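Local coordinates for protein H subunit of photosynthetic reaction center complex (Rhodopseudomonas palustris, PDB 6Z5S) that probably caps the cytoplasmic side of the photosynthetic reaction centre, held by a single transmembrane helix, and helps to bring protons to the secondary quinone, at residues G4-D8 / L9-T13; V40-A43 / G44-T47; A69-T72 / V73-S77. All coordinates share one frame; numbering follows the deposited sequence.

Contact 1 (G4-D8 / L9-T13). With LMT (dodecyl-beta-D-maltoside), chain B.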
loop_
_atom_site.group_PDB
_atom_site.type_symbol
_atom_site.label_atom_id
_atom_site.label_comp_id
_atom_site.label_asym_id
_atom_site.label_seq_id
_atom_site.Cartn_x
_atom_site.Cartn_y
_atom_site.Cartn_z
ATOM N N GLY D 4 5.757 -18.585 32.772
ATOM C CA GLY D 4 6.469 -17.570 33.521
ATOM C C GLY D 4 7.795 -17.141 32.947
ATOM O O GLY D 4 8.383 -16.172 33.431
ATOM N N ALA D 5 8.284 -17.835 31.924
ATOM C CA ALA D 5 9.613 -17.575 31.400
ATOM C C ALA D 5 9.650 -16.266 30.623
ATOM O O ALA D 5 8.626 -15.744 30.178
ATOM C CB ALA D 5 10.061 -18.725 30.503
ATOM N N TYR D 6 10.861 -15.732 30.459
ATOM C CA TYR D 6 11.012 -14.517 29.673
ATOM C C TYR D 6 10.834 -14.790 28.189
ATOM O O TYR D 6 10.407 -13.905 27.442
ATOM C CB TYR D 6 12.374 -13.880 29.930
ATOM C CG TYR D 6 12.611 -12.662 29.077
ATOM C CD1 TYR D 6 12.045 -11.446 29.406
ATOM C CD2 TYR D 6 13.380 -12.735 27.929
ATOM C CE1 TYR D 6 12.245 -10.340 28.626
ATOM C CE2 TYR D 6 13.585 -11.637 27.145
ATOM C CZ TYR D 6 13.018 -10.439 27.498
ATOM O OH TYR D 6 13.220 -9.332 26.716
ATOM N N LEU D 7 11.157 -15.995 27.747
ATOM C CA LEU D 7 10.973 -16.373 26.357
ATOM C C LEU D 7 9.546 -16.858 26.143
ATOM O O LEU D 7 9.037 -17.670 26.918
ATOM C CB LEU D 7 11.968 -17.466 25.984
ATOM C CG LEU D 7 12.104 -17.836 24.517
ATOM C CD1 LEU D 7 12.798 -16.727 23.770
ATOM C CD2 LEU D 7 12.868 -19.132 24.389
ATOM N N ASP D 8 8.896 -16.363 25.095
ATOM C CA ASP D 8 7.525 -16.762 24.818
ATOM C C ASP D 8 7.293 -16.823 23.317
ATOM O O ASP D 8 8.112 -16.373 22.516
ATOM C CB ASP D 8 6.521 -15.824 25.495
ATOM C CG ASP D 8 6.828 -14.373 25.255
ATOM O OD1 ASP D 8 7.778 -14.078 24.517
ATOM O OD2 ASP D 8 6.126 -13.518 25.819
ATOM N N LEU D 9 6.139 -17.383 22.953
ATOM C CA LEU D 9 5.870 -17.732 21.565
ATOM C C LEU D 9 5.844 -16.514 20.656
ATOM O O LEU D 9 6.252 -16.602 19.494
ATOM C CB LEU D 9 4.547 -18.492 21.477
ATOM C CG LEU D 9 4.024 -18.864 20.092
ATOM C CD1 LEU D 9 5.042 -19.689 19.346
ATOM C CD2 LEU D 9 2.724 -19.609 20.203
ATOM N N ALA D 10 5.388 -15.368 21.161
ATOM C CA ALA D 10 5.276 -14.184 20.317
ATOM C C ALA D 10 6.644 -13.705 19.850
ATOM O O ALA D 10 6.843 -13.416 18.664
ATOM C CB ALA D 10 4.541 -13.075 21.062
ATOM N N GLN D 11 7.613 -13.631 20.760
ATOM C CA GLN D 11 8.914 -13.141 20.335
ATOM C C GLN D 11 9.699 -14.195 19.570
ATOM O O GLN D 11 10.504 -13.846 18.702
ATOM C CB GLN D 11 9.720 -12.632 21.526
ATOM C CG GLN D 11 10.127 -13.664 22.524
ATOM C CD GLN D 11 11.483 -13.367 23.095
ATOM O OE1 GLN D 11 12.364 -12.890 22.392
ATOM N NE2 GLN D 11 11.649 -13.602 24.381
ATOM N N VAL D 12 9.469 -15.477 19.843
ATOM C CA VAL D 12 10.072 -16.512 19.013
ATOM C C VAL D 12 9.558 -16.403 17.585
ATOM O O VAL D 12 10.325 -16.510 16.622
ATOM C CB VAL D 12 9.808 -17.904 19.613
ATOM C CG1 VAL D 12 9.959 -18.971 18.558
ATOM C CG2 VAL D 12 10.751 -18.165 20.762
ATOM N N THR D 13 8.253 -16.177 17.425
ATOM C CA THR D 13 7.689 -15.969 16.096
ATOM C C THR D 13 8.264 -14.720 15.444
ATOM O O THR D 13 8.521 -14.699 14.235
ATOM C CB THR D 13 6.171 -15.870 16.187
ATOM O OG1 THR D 13 5.681 -16.907 17.038
ATOM C CG2 THR D 13 5.546 -16.020 14.828
HETATM C C1B LMT B . 16.098 -10.907 30.348
HETATM C C2B LMT B . 15.037 -9.848 30.660
HETATM C C3B LMT B . 14.683 -9.885 32.155
HETATM C C4B LMT B . 14.538 -11.354 32.601
HETATM C C5B LMT B . 15.913 -12.017 32.427
HETATM C C6B LMT B . 15.752 -13.478 32.033
HETATM O O1B LMT B . 17.037 -10.342 29.508
HETATM O O2B LMT B . 15.562 -8.632 30.298
HETATM O O3B LMT B . 13.573 -9.138 32.442
HETATM O "O4'" LMT B . 14.159 -11.429 33.916
HETATM O O5B LMT B . 16.736 -11.345 31.504
HETATM O O6B LMT B . 16.949 -14.133 32.167
HETATM C "C1'" LMT B . 18.286 -12.022 25.975
HETATM C "C2'" LMT B . 17.946 -10.495 25.890
HETATM C "C3'" LMT B . 17.207 -9.960 27.155
HETATM C "C4'" LMT B . 17.253 -10.989 28.287
HETATM C "C5'" LMT B . 18.707 -11.441 28.218
HETATM C "C6'" LMT B . 19.319 -11.864 29.523
HETATM O "O1'" LMT B . 17.168 -12.776 25.737
HETATM O "O2'" LMT B . 19.112 -9.774 25.701
HETATM O "O3'" LMT B . 15.919 -9.657 26.861
HETATM O "O5'" LMT B . 18.818 -12.438 27.242
HETATM O "O6'" LMT B . 19.313 -10.742 30.307
HETATM C C1 LMT B . 16.491 -12.467 24.542
HETATM C C2 LMT B . 16.156 -13.795 23.943
HETATM C C3 LMT B . 16.025 -13.846 22.460
HETATM C C4 LMT B . 15.665 -15.261 22.109
HETATM C C5 LMT B . 15.618 -15.446 20.636
HETATM C C6 LMT B . 14.904 -16.698 20.260
HETATM C C7 LMT B . 15.256 -17.072 18.857
HETATM C C8 LMT B . 14.249 -18.029 18.341
HETATM C C9 LMT B . 14.085 -17.967 16.865
HETATM C C10 LMT B . 14.181 -19.363 16.330
HETATM C C11 LMT B . 14.351 -19.350 14.847
HETATM C C12 LMT B . 14.223 -20.709 14.258
#
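Val12 N donates a hydrogen bond to Asp8 O over 3.1 Å, with an N-H...O angle of 165°. This is the first i to i+4 bond of helix 9-31. Asp8 is the N-cap residue. Its OD2 forms a salt bridge with a basic side chain of another subunit.

Gln11 turns back over the loop. Its CG lies between the backbone N and the carbonyl carbon (chi1 66°), next to Asp8 OD1. The bend at chi2 then sends the amide past Leu7. Gln11 NE2 gives a weak hydrogen bond to Tyr6 O, 3.3 Å long and bent to 131°. The amide plane is almost perpendicular to the Tyr6 ring. Leu7 CD1 touches Gln11 NE2 and also packs on Val12 CG2 at 3.9 Å.

Helix 9-31 is the predicted membrane-spanning helix, and this contact lies at its N-terminal start, next to bound lipid. One turn in, Thr13 N and Thr13 OG1 both bond to Leu9 O, from opposite faces of its plane. A maltoside detergent lies along this end. Its C2B sits 3.5 Å above one face of the Tyr6 ring, displaced toward the rim. Further along, its alkyl chain places C4 at 3.6 Å from Leu7 CD1. Tyr6 OH is hydrogen-bonded to a phosphate-group oxygen of a bound phosphatidylcholine. A second phosphatidylcholine touches Leu9, Val12 and Thr13.

Contact 2 (V40-A43 / G44-T47)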
loop_
_atom_site.group_PDB
_atom_site.type_symbol
_atom_site.label_atom_id
_atom_site.label_comp_id
_atom_site.label_asym_id
_atom_site.label_seq_id
_atom_site.Cartn_x
_atom_site.Cartn_y
_atom_site.Cartn_z
ATOM N N VAL D 40 31.912 -1.829 -13.247
ATOM C CA VAL D 40 33.055 -1.268 -13.951
ATOM C C VAL D 40 33.820 -0.394 -12.968
ATOM O O VAL D 40 33.343 0.668 -12.569
ATOM C CB VAL D 40 32.617 -0.464 -15.178
ATOM C CG1 VAL D 40 33.826 0.017 -15.937
ATOM C CG2 VAL D 40 31.723 -1.302 -16.062
ATOM N N ALA D 41 35.010 -0.838 -12.581
ATOM C CA ALA D 41 35.830 -0.067 -11.659
ATOM C C ALA D 41 36.298 1.223 -12.315
ATOM O O ALA D 41 36.604 1.259 -13.508
ATOM C CB ALA D 41 37.028 -0.891 -11.202
ATOM N N ASP D 42 36.354 2.287 -11.528
ATOM C CA ASP D 42 36.686 3.604 -12.039
ATOM C C ASP D 42 38.170 3.898 -11.848
ATOM O O ASP D 42 38.963 3.019 -11.503
ATOM C CB ASP D 42 35.813 4.661 -11.367
ATOM C CG ASP D 42 35.679 4.438 -9.883
ATOM O OD1 ASP D 42 36.316 3.499 -9.370
ATOM O OD2 ASP D 42 34.932 5.197 -9.234
ATOM N N ALA D 43 38.545 5.155 -12.080
ATOM C CA ALA D 43 39.941 5.566 -12.041
ATOM C C ALA D 43 40.581 5.255 -10.695
ATOM O O ALA D 43 39.991 5.483 -9.637
ATOM C CB ALA D 43 40.047 7.062 -12.331
ATOM N N GLY D 44 41.803 4.735 -10.743
ATOM C CA GLY D 44 42.537 4.428 -9.535
ATOM C C GLY D 44 42.163 3.126 -8.868
ATOM O O GLY D 44 42.607 2.874 -7.744
ATOM N N SER D 45 41.366 2.290 -9.520
ATOM C CA SER D 45 40.938 1.022 -8.957
ATOM C C SER D 45 41.551 -0.114 -9.758
ATOM O O SER D 45 41.629 -0.048 -10.987
ATOM C CB SER D 45 39.414 0.905 -8.960
ATOM O OG SER D 45 38.826 1.891 -8.131
ATOM N N GLY D 46 41.998 -1.147 -9.052
ATOM C CA GLY D 46 42.512 -2.325 -9.725
ATOM C C GLY D 46 41.395 -3.028 -10.466
ATOM O O GLY D 46 40.312 -3.255 -9.915
ATOM N N THR D 47 41.645 -3.365 -11.725
ATOM C CA THR D 47 40.635 -3.967 -12.576
ATOM C C THR D 47 40.842 -5.459 -12.768
ATOM O O THR D 47 40.208 -6.052 -13.643
ATOM C CB THR D 47 40.606 -3.263 -13.934
ATOM O OG1 THR D 47 41.898 -3.349 -14.547
ATOM C CG2 THR D 47 40.225 -1.806 -13.766
#
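The flat carboxylate of Asp42 meets the hydroxyl of Ser45 through one oxygen. Ser45 OG donates to Asp42 OD1 over 3.2 Å and approaches nearly on the line of its C-O bond. The second flat group is the peptide carbonyl of Asp42. Ser45 N donates to Asp42 O, also over 3.2 Å, and the N-H...O angle is only 137°. Asp42 and Ser45 are thus joined twice, once by backbone and once by side chains.

The backbone bond closes a type II beta turn from Asp42 to Ser45. Ala43 and Gly44 occupy the two corners. Gly44 has a phi of 80°, the positive value usual at the third position of a type II turn, which glycine adopts easily.

The torsions bring the polar ends together. Asp42 CG lies between the backbone N and the carbonyl carbon (chi1 43°), which turns OD1 to Ser45 OG. That hydroxyl sits beside its own backbone N, opposite the carbonyl carbon. Next to the turn, Ala41 CB packs against Ser45 CB at 3.7 Å. Thr47 CG2 approaches Ala41 CB from another side at 4.2 Å.

The turn belongs to the surface loop between helix 9-31 and strand 61-64. Val40 makes backbone hydrogen bonds to another subunit. The bond from Ser45 would tend to stabilise the charged form of Asp42 and fix the turn of its carboxylate, with OD2 left toward a long, weak ion pair with a basic side chain of a further subunit.

Contact 3 (A69-T72 / V73-S77)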
loop_
_atom_site.group_PDB
_atom_site.type_symbol
_atom_site.label_atom_id
_atom_site.label_comp_id
_atom_site.label_asym_id
_atom_site.label_seq_id
_atom_site.Cartn_x
_atom_site.Cartn_y
_atom_site.Cartn_z
ATOM N N ALA D 69 12.649 -19.270 -29.453
ATOM C CA ALA D 69 13.878 -18.539 -29.208
ATOM C C ALA D 69 14.161 -18.482 -27.712
ATOM O O ALA D 69 13.418 -19.011 -26.884
ATOM C CB ALA D 69 13.789 -17.140 -29.807
ATOM N N THR D 70 15.254 -17.821 -27.360
ATOM C CA THR D 70 15.749 -17.864 -25.994
ATOM C C THR D 70 16.594 -16.633 -25.730
ATOM O O THR D 70 17.428 -16.265 -26.558
ATOM C CB THR D 70 16.561 -19.137 -25.772
ATOM O OG1 THR D 70 15.689 -20.270 -25.808
ATOM C CG2 THR D 70 17.266 -19.090 -24.475
ATOM N N LYS D 71 16.376 -15.999 -24.583
ATOM C CA LYS D 71 17.127 -14.815 -24.200
ATOM C C LYS D 71 17.719 -15.019 -22.820
ATOM O O LYS D 71 16.993 -15.322 -21.875
ATOM C CB LYS D 71 16.244 -13.575 -24.202
ATOM C CG LYS D 71 16.974 -12.325 -23.787
ATOM C CD LYS D 71 17.902 -11.859 -24.882
ATOM C CE LYS D 71 18.507 -10.511 -24.557
ATOM N NZ LYS D 71 19.416 -10.583 -23.390
ATOM N N THR D 72 19.023 -14.848 -22.693
ATOM C CA THR D 72 19.688 -14.978 -21.405
ATOM C C THR D 72 20.058 -13.598 -20.889
ATOM O O THR D 72 20.782 -12.857 -21.556
ATOM C CB THR D 72 20.928 -15.856 -21.507
ATOM O OG1 THR D 72 20.535 -17.187 -21.847
ATOM C CG2 THR D 72 21.639 -15.885 -20.189
ATOM N N VAL D 73 19.558 -13.257 -19.706
ATOM C CA VAL D 73 19.942 -12.021 -19.035
ATOM C C VAL D 73 21.039 -12.358 -18.035
ATOM O O VAL D 73 21.053 -13.470 -17.491
ATOM C CB VAL D 73 18.745 -11.344 -18.355
ATOM C CG1 VAL D 73 17.730 -10.928 -19.388
ATOM C CG2 VAL D 73 18.125 -12.258 -17.327
ATOM N N PRO D 74 21.979 -11.445 -17.756
ATOM C CA PRO D 74 22.122 -10.059 -18.213
ATOM C C PRO D 74 22.293 -9.880 -19.716
ATOM O O PRO D 74 22.880 -10.727 -20.382
ATOM C CB PRO D 74 23.383 -9.594 -17.486
ATOM C CG PRO D 74 24.128 -10.827 -17.218
ATOM C CD PRO D 74 23.089 -11.826 -16.874
ATOM N N SER D 75 21.771 -8.773 -20.239
ATOM C CA SER D 75 21.907 -8.435 -21.654
ATOM C C SER D 75 23.183 -7.620 -21.855
ATOM O O SER D 75 23.169 -6.406 -22.055
ATOM C CB SER D 75 20.679 -7.678 -22.138
ATOM O OG SER D 75 19.511 -8.459 -22.006
ATOM N N THR D 76 24.309 -8.327 -21.803
ATOM C CA THR D 76 25.601 -7.653 -21.842
ATOM C C THR D 76 25.864 -7.007 -23.196
ATOM O O THR D 76 26.594 -6.014 -23.274
ATOM C CB THR D 76 26.706 -8.643 -21.491
ATOM O OG1 THR D 76 26.389 -9.272 -20.246
ATOM C CG2 THR D 76 28.034 -7.932 -21.347
ATOM N N SER D 77 25.270 -7.532 -24.265
ATOM C CA SER D 77 25.452 -6.927 -25.576
ATOM C C SER D 77 24.737 -5.592 -25.717
ATOM O O SER D 77 24.991 -4.879 -26.691
ATOM C CB SER D 77 24.966 -7.877 -26.665
ATOM O OG SER D 77 23.571 -8.089 -26.568
#
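Strand 70-73 is the second strand of a beta hairpin with strand 61-64, and this contact lies where the chain leaves it. Backbone hydrogen bonds join Lys71 to Tyr63 and Val73 to Lys61. The exit runs through a cis peptide before Pro74 and then an inverse gamma turn centred on Ser75. In that turn Thr76 N gives a weak bond to Pro74 O at 3.1 Å.

The Lys71 side chain runs alongside the backbone from the strand to Ser75. Its CG starts opposite the backbone N (chi1 179°), and bends at chi2 and chi4 curl the chain forward. The ammonium thereby reaches the turn. Lys71 NZ donates a hydrogen bond to Ser75 OG, modelled at 2.5 Å. The aliphatic CE follows, 3.4 Å from Ser75 OG. A second, weak bond runs from Lys71 NZ to Thr72 O over 3.2 Å. The ammonium thus bonds to the turn and, weakly, to the end of the strand.

Ser75 also has partners elsewhere. Its N gives a weak hydrogen bond to Glu35 OE1, and its O takes a weak one from a basic side chain of another subunit. Val73 is buried, with its side chain on Lys61 and Tyr63 of the hairpin partner and on Glu35. Thr72 packs on Thr62 and Pro60. Its methyl CG2 lies opposite the backbone N and comes to 3.7 Å from Val73 O.

Overall arrangement
The three contacts follow one another along the N-terminal region and do not touch. Contact 1 begins helix 9-31, contact 2 lies in the loop from that helix to strand 61-64, and contact 3 lies on strand 70-73, which pairs with 61-64. Contact 1 is buried, its centre about 50 Å from that of contact 2. Contacts 2 and 3 come within about 9 Å, nearest atoms. Contact 1 sits amid lipid and detergent, and there apolar branches and an aromatic ring take part. Contact 2, at the surface, is closed by a backbone bond with a carboxylate-hydroxyl pair beside it. In partly buried contact 3 an ammonium is the donor. All three also meet other subunits.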